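Local coordinates for NANS (YJHS), A 9-O-acetyl N-acetylneuraminic acid esterase (Escherichia coli O157:H7 EDL933, PDB 3PT5), which probably hydrolyses the 9-O-acetyl group of 9-O-acetyl-N-acetylneuraminic acid, allowing the bacterium to grow on this host sialic acid, at residues D19-A32 against Q180-F193. Sequence-based numbering, arbitrary orientation.
Sequences DYYYVLTVAGQSNA and QNKFLGVCWMQGEF
CG of Gln29 lies between its backbone N and carbonyl carbon (chi1 65°), and the extended chain beyond it carries OE1 to Gly191 N, which donates to it at 2.9 Å, tilted from the carbonyl plane. The same oxygen has a second, weak and bent bond from Gln190 NE2, their amide planes nearly parallel but offset; Gln190 OE1 is held by His203 NE2. The Glu192 side chain, bent at chi2 (88°), runs antiparallel to that of Gln29, OE1 lying 3.2 Å from Gln29 CG. Its OE2, also bonded to Thr238 OG1, takes a nearly straight bond from Asn31 ND2 (2.9 Å), in the amide plane but above that of the carboxylate. OE1 accepts from a water that also donates to Met189 O and accepts from Asn31 N, linking the 3-10 turn 30-32 to the end of strand 182-189 and to Glu192. Gln-Ser-Asn, following directly on strand 20-28, resembles the nucleophile motif of SGNH hydrolases; the bonds hold the side chains of Gln29 and Asn31 against 189-192.

Before this turn, the two strands run parallel, their backbone bonds regular on either side of a slip at Leu184-Gly185: Val23 O takes Leu184 N, but Thr25 N turns to Gly185 O, giving the second strand one extra residue. Leu184 O instead accepts from Trp334 NE1. At the far end Asn181 OD1 accepts from Tyr21 N at 2.7 Å. Gly28 CA sits over the six-membered ring of Trp188, 4.1 Å from its centroid, a CH-pi contact, while Ala27 CB meets CE3. On the face of the sheet opposite Ala27 and Trp188, Leu24 CD2 packs on Cys187 SG at 3.6 Å.

Both strands are central in this alpha/beta fold, between strands 122-130 and 233-236. Helix 162-176 packs on the face carrying Val23, Thr25 and Phe183, helix 315-335 on that of Leu24, Cys187 and Met189.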
ATOM      1  N   ASP A  19       0.506 -13.732  20.019  1.00 15.17           N
ATOM      2  CA  ASP A  19       0.376 -12.961  21.262  1.00 15.19           C
ATOM      3  C   ASP A  19       0.215 -11.486  20.986  1.00 14.53           C
ATOM      4  O   ASP A  19      -0.407 -10.769  21.763  1.00 15.68           O
ATOM      5  CB  ASP A  19       1.604 -13.112  22.158  1.00 14.26           C
ATOM      6  CG  ASP A  19       1.628 -14.412  22.913  1.00 17.85           C
ATOM      7  OD1 ASP A  19       0.546 -15.025  23.103  1.00 19.18           O
ATOM      8  OD2 ASP A  19       2.731 -14.777  23.358  1.00 17.71           O
ATOM      9  N   TYR A  20       0.842 -11.018  19.911  1.00 14.16           N
ATOM     10  CA  TYR A  20       0.792  -9.596  19.560  1.00 13.01           C
ATOM     11  C   TYR A  20       1.314  -9.454  18.136  1.00 12.16           C
ATOM     12  O   TYR A  20       1.743 -10.425  17.523  1.00 11.44           O
ATOM     13  CB  TYR A  20       1.633  -8.719  20.536  1.00 13.65           C
ATOM     14  CG  TYR A  20       3.121  -8.959  20.418  1.00 13.11           C
ATOM     15  CD1 TYR A  20       3.919  -8.143  19.604  1.00 13.41           C
ATOM     16  CD2 TYR A  20       3.742 -10.028  21.091  1.00 14.09           C
ATOM     17  CE1 TYR A  20       5.289  -8.396  19.436  1.00 15.75           C
ATOM     18  CE2 TYR A  20       5.098 -10.268  20.944  1.00 13.10           C
ATOM     19  CZ  TYR A  20       5.867  -9.446  20.111  1.00 15.07           C
ATOM     20  OH  TYR A  20       7.218  -9.686  19.969  1.00 18.09           O
ATOM     21  N   TYR A  21       1.246  -8.228  17.617  1.00 12.27           N
ATOM     22  CA  TYR A  21       1.560  -7.941  16.204  1.00 12.29           C
ATOM     23  C   TYR A  21       2.564  -6.810  16.066  1.00 11.96           C
ATOM     24  O   TYR A  21       2.566  -5.863  16.842  1.00 11.90           O
ATOM     25  CB  TYR A  21       0.304  -7.557  15.403  1.00 11.51           C
ATOM     26  CG  TYR A  21      -0.676  -8.719  15.252  1.00  9.54           C
ATOM     27  CD1 TYR A  21      -0.558  -9.577  14.180  1.00 11.08           C
ATOM     28  CD2 TYR A  21      -1.699  -8.944  16.188  1.00 13.80           C
ATOM     29  CE1 TYR A  21      -1.403 -10.645  14.015  1.00 12.57           C
ATOM     30  CE2 TYR A  21      -2.580 -10.036  16.025  1.00 13.62           C
ATOM     31  CZ  TYR A  21      -2.403 -10.876  14.928  1.00 14.62           C
ATOM     32  OH  TYR A  21      -3.189 -11.981  14.679  1.00 17.83           O
ATOM     33  N   TYR A  22       3.411  -6.941  15.050  1.00 12.00           N
ATOM     34  CA  TYR A  22       4.207  -5.830  14.541  1.00 12.07           C
ATOM     35  C   TYR A  22       3.310  -5.199  13.486  1.00 11.42           C
ATOM     36  O   TYR A  22       2.856  -5.877  12.590  1.00 11.69           O
ATOM     37  CB  TYR A  22       5.469  -6.340  13.868  1.00 12.06           C
ATOM     38  CG  TYR A  22       6.592  -6.768  14.787  1.00 14.88           C
ATOM     39  CD1 TYR A  22       7.869  -6.231  14.637  1.00 20.34           C
ATOM     40  CD2 TYR A  22       6.403  -7.724  15.767  1.00 19.08           C
ATOM     41  CE1 TYR A  22       8.925  -6.629  15.452  1.00 20.01           C
ATOM     42  CE2 TYR A  22       7.462  -8.126  16.600  1.00 19.22           C
ATOM     43  CZ  TYR A  22       8.720  -7.559  16.434  1.00 19.47           C
ATOM     44  OH  TYR A  22       9.779  -7.941  17.248  1.00 20.46           O
ATOM     45  N   VAL A  23       3.065  -3.911  13.633  1.00 11.84           N
ATOM     46  CA  VAL A  23       2.054  -3.179  12.871  1.00 12.08           C
ATOM     47  C   VAL A  23       2.761  -2.327  11.809  1.00 12.39           C
ATOM     48  O   VAL A  23       3.729  -1.628  12.106  1.00 10.87           O
ATOM     49  CB  VAL A  23       1.164  -2.297  13.790  1.00 13.44           C
ATOM     50  CG1 VAL A  23       0.273  -1.381  12.967  1.00 12.03           C
ATOM     51  CG2 VAL A  23       0.308  -3.154  14.749  1.00 12.04           C
ATOM     52  N   LEU A  24       2.295  -2.433  10.560  1.00 11.81           N
ATOM     53  CA  LEU A  24       2.816  -1.600   9.475  1.00 11.10           C
ATOM     54  C   LEU A  24       1.617  -0.995   8.754  1.00 10.90           C
ATOM     55  O   LEU A  24       0.734  -1.723   8.339  1.00 10.76           O
ATOM     56  CB  LEU A  24       3.659  -2.449   8.520  1.00 12.59           C
ATOM     57  CG  LEU A  24       4.449  -1.768   7.408  1.00 14.62           C
ATOM     58  CD1 LEU A  24       5.673  -1.004   7.987  1.00 14.20           C
ATOM     59  CD2 LEU A  24       4.893  -2.809   6.393  1.00 16.98           C
ATOM     60  N   THR A  25       1.573   0.337   8.662  1.00  9.35           N
ATOM     61  CA  THR A  25       0.517   1.027   7.917  1.00 10.12           C
ATOM     62  C   THR A  25       0.969   1.191   6.466  1.00  9.81           C
ATOM     63  O   THR A  25       2.106   1.470   6.214  1.00  9.93           O
ATOM     64  CB  THR A  25       0.228   2.397   8.538  1.00 11.32           C
ATOM     65  OG1 THR A  25      -0.333   2.177   9.842  1.00 10.21           O
ATOM     66  CG2 THR A  25      -0.784   3.190   7.709  1.00 10.94           C
ATOM     67  N   VAL A  26       0.042   1.011   5.526  1.00  9.14           N
ATOM     68  CA  VAL A  26       0.338   1.125   4.102  1.00 10.26           C
ATOM     69  C   VAL A  26      -0.634   2.142   3.567  1.00 10.17           C
ATOM     70  O   VAL A  26      -1.843   1.994   3.770  1.00 11.43           O
ATOM     71  CB  VAL A  26       0.210  -0.235   3.364  1.00 10.61           C
ATOM     72  CG1 VAL A  26       0.557  -0.064   1.888  1.00 11.35           C
ATOM     73  CG2 VAL A  26       1.169  -1.235   4.001  1.00 10.73           C
ATOM     74  N   ALA A  27      -0.122   3.207   2.945  1.00  9.78           N
ATOM     75  CA  ALA A  27      -1.012   4.300   2.543  1.00  9.04           C
ATOM     76  C   ALA A  27      -0.509   4.995   1.278  1.00  8.44           C
ATOM     77  O   ALA A  27       0.651   4.804   0.839  1.00  9.01           O
ATOM     78  CB  ALA A  27      -1.137   5.301   3.699  1.00  9.89           C
ATOM     79  N   GLY A  28      -1.393   5.794   0.668  1.00  8.29           N
ATOM     80  CA  GLY A  28      -1.080   6.509  -0.526  1.00  7.82           C
ATOM     81  C   GLY A  28      -2.085   6.321  -1.629  1.00  7.96           C
ATOM     82  O   GLY A  28      -3.269   6.138  -1.351  1.00  7.87           O
ATOM     83  N   GLN A  29      -1.591   6.309  -2.875  1.00  8.36           N
ATOM     84  CA  GLN A  29      -2.477   6.128  -4.025  1.00  8.70           C
ATOM     85  C   GLN A  29      -2.232   4.791  -4.731  1.00  8.62           C
ATOM     86  O   GLN A  29      -1.789   3.851  -4.082  1.00 10.12           O
ATOM     87  CB  GLN A  29      -2.529   7.374  -4.920  1.00  9.23           C
ATOM     88  CG  GLN A  29      -1.265   7.778  -5.646  1.00  9.22           C
ATOM     89  CD  GLN A  29      -1.402   9.196  -6.191  1.00 12.84           C
ATOM     90  OE1 GLN A  29      -0.782  10.112  -5.680  1.00 14.04           O
ATOM     91  NE2 GLN A  29      -2.275   9.385  -7.173  1.00 12.05           N
ATOM     92  N   SER A  30      -2.532   4.699  -6.020  1.00  8.91           N
ATOM     93  CA  SER A  30      -2.586   3.405  -6.693  1.00  9.61           C
ATOM     94  C   SER A  30      -1.375   2.507  -6.526  1.00  9.30           C
ATOM     95  O   SER A  30      -1.532   1.297  -6.382  1.00 11.18           O
ATOM     96  CB  SER A  30      -2.903   3.555  -8.185  1.00  9.12           C
ATOM     97  OG  SER A  30      -1.869   4.244  -8.843  1.00 10.37           O
ATOM     98  N   ASN A  31      -0.164   3.076  -6.554  1.00 10.27           N
ATOM     99  CA  ASN A  31       1.023   2.204  -6.535  1.00  9.41           C
ATOM    100  C   ASN A  31       1.388   1.647  -5.160  1.00  9.30           C
ATOM    101  O   ASN A  31       2.234   0.771  -5.051  1.00 10.90           O
ATOM    102  CB  ASN A  31       2.205   2.864  -7.267  1.00  8.93           C
ATOM    103  CG  ASN A  31       2.066   2.735  -8.766  1.00  9.48           C
ATOM    104  OD1 ASN A  31       1.746   1.638  -9.263  1.00  8.36           O
ATOM    105  ND2 ASN A  31       2.255   3.844  -9.504  1.00  7.78           N
ATOM    106  N   ALA A  32       0.682   2.094  -4.139  1.00  8.84           N
ATOM    107  CA  ALA A  32       0.807   1.563  -2.780  1.00  9.77           C
ATOM    108  C   ALA A  32      -0.063   0.318  -2.587  1.00 10.20           C
ATOM    109  O   ALA A  32       0.153  -0.448  -1.652  1.00 11.10           O
ATOM    110  CB  ALA A  32       0.408   2.600  -1.761  1.00  9.37           C
ATOM    111  N   GLN A 180       0.720  -4.764  23.589  1.00 19.92           N
ATOM    112  CA  GLN A 180       2.020  -5.303  23.187  1.00 19.42           C
ATOM    113  C   GLN A 180       2.324  -5.138  21.687  1.00 18.23           C
ATOM    114  O   GLN A 180       3.406  -5.552  21.197  1.00 17.77           O
ATOM    115  CB  GLN A 180       2.108  -6.791  23.514  1.00 20.22           C
ATOM    116  CG  GLN A 180       2.514  -7.147  24.924  1.00 23.81           C
ATOM    117  CD  GLN A 180       2.684  -8.639  25.047  1.00 27.72           C
ATOM    118  OE1 GLN A 180       1.705  -9.382  25.171  1.00 31.80           O
ATOM    119  NE2 GLN A 180       3.926  -9.102  24.967  1.00 30.13           N
ATOM    120  N   ASN A 181       1.372  -4.597  20.936  1.00 17.47           N
ATOM    121  CA  ASN A 181       1.624  -4.377  19.521  1.00 16.01           C
ATOM    122  C   ASN A 181       2.709  -3.328  19.343  1.00 16.51           C
ATOM    123  O   ASN A 181       2.797  -2.388  20.134  1.00 16.76           O
ATOM    124  CB  ASN A 181       0.339  -3.984  18.796  1.00 16.06           C
ATOM    125  CG  ASN A 181      -0.606  -5.165  18.588  1.00 14.83           C
ATOM    126  OD1 ASN A 181      -0.282  -6.329  18.863  1.00 12.80           O
ATOM    127  ND2 ASN A 181      -1.780  -4.864  18.053  1.00 16.75           N
ATOM    128  N   LYS A 182       3.548  -3.499  18.320  1.00 15.72           N
ATOM    129  CA  LYS A 182       4.681  -2.608  18.085  1.00 15.82           C
ATOM    130  C   LYS A 182       4.567  -2.003  16.684  1.00 15.16           C
ATOM    131  O   LYS A 182       4.307  -2.729  15.749  1.00 16.10           O
ATOM    132  CB  LYS A 182       5.989  -3.384  18.195  1.00 15.89           C
ATOM    133  CG  LYS A 182       6.299  -3.923  19.625  1.00 18.01           C
ATOM    134  CD  LYS A 182       6.340  -2.837  20.695  1.00 23.38           C
ATOM    135  CE  LYS A 182       6.739  -3.433  22.067  1.00 23.51           C
ATOM    136  NZ  LYS A 182       6.681  -2.397  23.131  1.00 27.74           N
ATOM    137  N   PHE A 183       4.760  -0.691  16.554  1.00 14.98           N
ATOM    138  CA  PHE A 183       4.588   0.008  15.259  1.00 14.03           C
ATOM    139  C   PHE A 183       5.906   0.059  14.488  1.00 13.38           C
ATOM    140  O   PHE A 183       6.898   0.616  14.973  1.00 13.39           O
ATOM    141  CB  PHE A 183       4.061   1.430  15.497  1.00 14.10           C
ATOM    142  CG  PHE A 183       3.562   2.142  14.251  1.00 14.82           C
ATOM    143  CD1 PHE A 183       2.626   1.557  13.382  1.00 15.02           C
ATOM    144  CD2 PHE A 183       4.035   3.417  13.961  1.00 17.10           C
ATOM    145  CE1 PHE A 183       2.172   2.245  12.257  1.00 15.06           C
ATOM    146  CE2 PHE A 183       3.591   4.111  12.829  1.00 19.84           C
ATOM    147  CZ  PHE A 183       2.673   3.524  11.973  1.00 18.59           C
ATOM    148  N   LEU A 184       5.891  -0.434  13.256  1.00 12.52           N
ATOM    149  CA  LEU A 184       7.108  -0.467  12.448  1.00 12.62           C
ATOM    150  C   LEU A 184       7.237   0.766  11.557  1.00 11.83           C
ATOM    151  O   LEU A 184       8.314   1.029  11.016  1.00 12.71           O
ATOM    152  CB  LEU A 184       7.148  -1.711  11.566  1.00 12.59           C
ATOM    153  CG  LEU A 184       7.355  -3.097  12.193  1.00 14.66           C
ATOM    154  CD1 LEU A 184       7.113  -4.175  11.141  1.00 16.31           C
ATOM    155  CD2 LEU A 184       8.765  -3.225  12.824  1.00 17.27           C
ATOM    156  N   GLY A 185       6.122   1.470  11.344  1.00 10.73           N
ATOM    157  CA  GLY A 185       6.141   2.665  10.494  1.00  9.89           C
ATOM    158  C   GLY A 185       5.094   2.619   9.402  1.00 10.38           C
ATOM    159  O   GLY A 185       4.186   1.798   9.443  1.00  9.58           O
ATOM    160  N   VAL A 186       5.205   3.581   8.474  1.00 10.27           N
ATOM    161  CA  VAL A 186       4.255   3.759   7.380  1.00 10.81           C
ATOM    162  C   VAL A 186       4.984   3.501   6.069  1.00 10.64           C
ATOM    163  O   VAL A 186       6.046   4.054   5.836  1.00 12.60           O
ATOM    164  CB  VAL A 186       3.684   5.202   7.361  1.00 10.34           C
ATOM    165  CG1 VAL A 186       2.744   5.439   6.169  1.00 12.04           C
ATOM    166  CG2 VAL A 186       2.970   5.541   8.688  1.00 10.42           C
ATOM    167  N   CYS A 187       4.408   2.654   5.231  1.00 10.34           N
ATOM    168  CA  CYS A 187       4.824   2.520   3.837  1.00 11.05           C
ATOM    169  C   CYS A 187       3.892   3.404   3.032  1.00 11.26           C
ATOM    170  O   CYS A 187       2.710   3.134   2.916  1.00 11.93           O
ATOM    171  CB  CYS A 187       4.722   1.059   3.363  1.00 11.12           C
ATOM    172  SG  CYS A 187       5.860  -0.006   4.278  1.00 15.36           S
ATOM    173  N   TRP A 188       4.464   4.453   2.466  1.00  9.70           N
ATOM    174  CA  TRP A 188       3.725   5.505   1.760  1.00  9.66           C
ATOM    175  C   TRP A 188       4.157   5.505   0.303  1.00 10.22           C
ATOM    176  O   TRP A 188       5.337   5.645   0.047  1.00  9.88           O
ATOM    177  CB  TRP A 188       4.136   6.837   2.382  1.00  9.15           C
ATOM    178  CG  TRP A 188       3.559   8.037   1.737  1.00  8.90           C
ATOM    179  CD1 TRP A 188       4.213   8.905   0.912  1.00  9.38           C
ATOM    180  CD2 TRP A 188       2.199   8.520   1.837  1.00  9.78           C
ATOM    181  NE1 TRP A 188       3.354   9.912   0.504  1.00  7.43           N
ATOM    182  CE2 TRP A 188       2.114   9.685   1.038  1.00  8.70           C
ATOM    183  CE3 TRP A 188       1.041   8.063   2.496  1.00 10.84           C
ATOM    184  CZ2 TRP A 188       0.928  10.424   0.905  1.00 11.97           C
ATOM    185  CZ3 TRP A 188      -0.147   8.797   2.355  1.00  9.86           C
ATOM    186  CH2 TRP A 188      -0.183   9.969   1.576  1.00  9.43           C
ATOM    187  N   MET A 189       3.212   5.394  -0.649  1.00  8.33           N
ATOM    188  CA  MET A 189       3.547   5.606  -2.056  1.00  8.61           C
ATOM    189  C   MET A 189       2.477   6.478  -2.614  1.00  8.94           C
ATOM    190  O   MET A 189       1.352   6.036  -2.791  1.00  8.56           O
ATOM    191  CB  MET A 189       3.617   4.301  -2.871  1.00  8.03           C
ATOM    192  CG  MET A 189       4.803   3.480  -2.453  1.00 11.06           C
ATOM    193  SD  MET A 189       4.955   1.881  -3.201  1.00 12.67           S
ATOM    194  CE  MET A 189       5.361   2.314  -4.887  1.00 11.13           C
ATOM    195  N   GLN A 190       2.841   7.733  -2.849  1.00  8.99           N
ATOM    196  CA  GLN A 190       1.896   8.728  -3.307  1.00  9.23           C
ATOM    197  C   GLN A 190       2.637   9.871  -3.974  1.00  8.95           C
ATOM    198  O   GLN A 190       3.779  10.181  -3.627  1.00 10.47           O
ATOM    199  CB  GLN A 190       1.121   9.255  -2.114  1.00  9.41           C
ATOM    200  CG  GLN A 190      -0.115  10.053  -2.474  1.00  9.18           C
ATOM    201  CD  GLN A 190       0.195  11.489  -2.806  1.00  9.88           C
ATOM    202  OE1 GLN A 190       1.122  12.058  -2.256  1.00 13.59           O
ATOM    203  NE2 GLN A 190      -0.601  12.093  -3.694  1.00 10.99           N
ATOM    204  N   GLY A 191       1.973  10.475  -4.949  1.00  9.20           N
ATOM    205  CA  GLY A 191       2.480  11.678  -5.594  1.00  9.42           C
ATOM    206  C   GLY A 191       2.035  11.809  -7.021  1.00  8.85           C
ATOM    207  O   GLY A 191       1.948  12.924  -7.558  1.00 10.07           O
ATOM    208  N   GLU A 192       1.735  10.667  -7.642  1.00  9.26           N
ATOM    209  CA  GLU A 192       1.493  10.605  -9.098  1.00  9.84           C
ATOM    210  C   GLU A 192       0.507  11.669  -9.579  1.00  9.80           C
ATOM    211  O   GLU A 192       0.794  12.383 -10.531  1.00 10.41           O
ATOM    212  CB  GLU A 192       0.914   9.250  -9.465  1.00  9.66           C
ATOM    213  CG  GLU A 192       1.942   8.105  -9.509  1.00 10.21           C
ATOM    214  CD  GLU A 192       2.151   7.403  -8.175  1.00  8.99           C
ATOM    215  OE1 GLU A 192       1.607   7.828  -7.138  1.00 10.01           O
ATOM    216  OE2 GLU A 192       2.915   6.380  -8.169  1.00 10.52           O
ATOM    217  N   PHE A 193      -0.670  11.734  -8.966  1.00  9.31           N
ATOM    218  CA  PHE A 193      -1.686  12.692  -9.482  1.00 10.85           C
ATOM    219  C   PHE A 193      -1.268  14.128  -9.243  1.00 10.86           C
ATOM    220  O   PHE A 193      -1.560  15.021 -10.058  1.00 12.43           O
ATOM    221  CB  PHE A 193      -3.075  12.413  -8.915  1.00 10.92           C
ATOM    222  CG  PHE A 193      -3.850  11.408  -9.713  1.00 10.79           C
ATOM    223  CD1 PHE A 193      -3.196  10.388 -10.406  1.00 12.34           C
ATOM    224  CD2 PHE A 193      -5.236  11.481  -9.783  1.00 11.26           C
ATOM    225  CE1 PHE A 193      -3.904   9.469 -11.146  1.00 15.07           C
ATOM    226  CE2 PHE A 193      -5.949  10.561 -10.538  1.00 11.45           C
ATOM    227  CZ  PHE A 193      -5.295   9.566 -11.216  1.00 12.53           C
TER
HETATM  228  O   HOH W   1       1.103   5.552  -5.543  1.00 12.53           O